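Local atomic coordinates of DegV family protein (Streptococcus agalactiae, PDB entry 3LUP), a protein that binds a long-chain fatty acid, elaidic acid in this crystal, and may take part in lipid transport or fatty acid metabolism. Residues Ala70-Asp73 against Asp74-Gln78. Sequence-based numbering, arbitrary orientation.
Sequences AELD and DLLCQ
A70 O accepts the amide of D74, one helical turn on: D74 N donates to A70 O across 3.0 Å, with an N-H...O angle of 164°, the i to i+4 pattern of an alpha helix. The D74 carboxylate lies back toward that same carbonyl because its CG stands beside the backbone N (chi1 -61°). E71 O takes the amide of L75, with L75 N at 2.9 Å from E71 O. The E71 side chain itself heads off the helix, where OE1 is hydrogen-bonded to a glycerol molecule, probably from the crystallisation liquor. At L72 the acceptor is used almost end-on: L76 N lies 2.8 Å from L72 O at a C=O...N angle of 168°. The apolar part of the contact belongs to the same pair, since L72 CD1 reaches L76 CG at 3.9 Å, the two leucine side chains meeting at a slant. D73 O takes C77 N at 3.2 Å, and the pattern runs on with Q78 N to D74 O. The D73 and D74 carboxylates are like charges that would be expected to disfavour each other, with OD2 of D73 and OD1 of D74 4.0 Å apart. D73 OD1 is hydrogen-bonded to H110 NE2. Together these bonds define regular helix within the segment 69-81, which packs against strand 26-29, one of the two outermost strands of the four-stranded parallel sheet: L72 and L75 touch L29, L75 also touches Y27, and L72 and D73 meet L106 of helix 106-109, while L76 and C77 lie against H110 in the loop beyond.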
# COMPACT_ATOMS: atom_id res chain seq x y z
N ALA A 70 -6.71 -12.73 15.24
CA ALA A 70 -7.94 -12.96 15.98
C ALA A 70 -9.08 -12.07 15.47
O ALA A 70 -10.22 -12.51 15.42
CB ALA A 70 -7.72 -12.75 17.47
N GLU A 71 -8.76 -10.84 15.09
CA GLU A 71 -9.76 -9.92 14.57
C GLU A 71 -10.28 -10.37 13.21
O GLU A 71 -11.48 -10.33 12.96
CB GLU A 71 -9.23 -8.50 14.48
CG GLU A 71 -9.16 -7.80 15.80
CD GLU A 71 -9.06 -6.29 15.66
OE1 GLU A 71 -8.69 -5.82 14.56
OE2 GLU A 71 -9.35 -5.58 16.64
N LEU A 72 -9.37 -10.78 12.34
CA LEU A 72 -9.75 -11.37 11.06
C LEU A 72 -10.63 -12.60 11.29
O LEU A 72 -11.72 -12.71 10.72
CB LEU A 72 -8.51 -11.73 10.23
CG LEU A 72 -8.72 -12.34 8.83
CD1 LEU A 72 -9.85 -11.65 8.01
CD2 LEU A 72 -7.40 -12.37 8.04
N ASP A 73 -10.14 -13.50 12.13
CA ASP A 73 -10.85 -14.73 12.45
C ASP A 73 -12.29 -14.47 12.86
O ASP A 73 -13.21 -15.08 12.31
CB ASP A 73 -10.13 -15.47 13.56
CG ASP A 73 -10.76 -16.79 13.87
OD1 ASP A 73 -11.06 -17.52 12.90
OD2 ASP A 73 -10.96 -17.10 15.07
N ASP A 74 -12.48 -13.55 13.81
CA ASP A 74 -13.80 -13.18 14.31
C ASP A 74 -14.66 -12.43 13.27
O ASP A 74 -15.90 -12.56 13.26
CB ASP A 74 -13.67 -12.34 15.59
CG ASP A 74 -12.96 -13.10 16.74
OD1 ASP A 74 -13.15 -14.34 16.88
OD2 ASP A 74 -12.22 -12.45 17.53
N LEU A 75 -14.01 -11.66 12.40
CA LEU A 75 -14.68 -10.97 11.30
C LEU A 75 -15.20 -11.96 10.26
O LEU A 75 -16.31 -11.81 9.73
CB LEU A 75 -13.75 -9.97 10.64
CG LEU A 75 -14.36 -9.12 9.51
CD1 LEU A 75 -15.58 -8.32 9.98
CD2 LEU A 75 -13.32 -8.18 8.96
N LEU A 76 -14.39 -12.98 9.97
CA LEU A 76 -14.78 -14.01 9.04
C LEU A 76 -16.02 -14.74 9.52
O LEU A 76 -16.96 -14.96 8.75
CB LEU A 76 -13.62 -14.99 8.81
CG LEU A 76 -12.48 -14.51 7.91
CD1 LEU A 76 -11.53 -15.64 7.66
CD2 LEU A 76 -13.00 -13.99 6.59
N CYS A 77 -16.01 -15.12 10.79
CA CYS A 77 -17.14 -15.79 11.41
C CYS A 77 -18.39 -14.91 11.36
O CYS A 77 -19.46 -15.36 10.96
CB CYS A 77 -16.78 -16.19 12.84
SG CYS A 77 -18.14 -16.90 13.78
N GLN A 78 -18.23 -13.64 11.75
CA GLN A 78 -19.30 -12.63 11.68
C GLN A 78 -19.91 -12.46 10.28
O GLN A 78 -21.12 -12.34 10.12
CB GLN A 78 -18.79 -11.28 12.23
CG GLN A 78 -19.88 -10.29 12.63
CD GLN A 78 -20.94 -10.89 13.60
OE1 GLN A 78 -20.60 -11.68 14.49
NE2 GLN A 78 -22.21 -10.51 13.41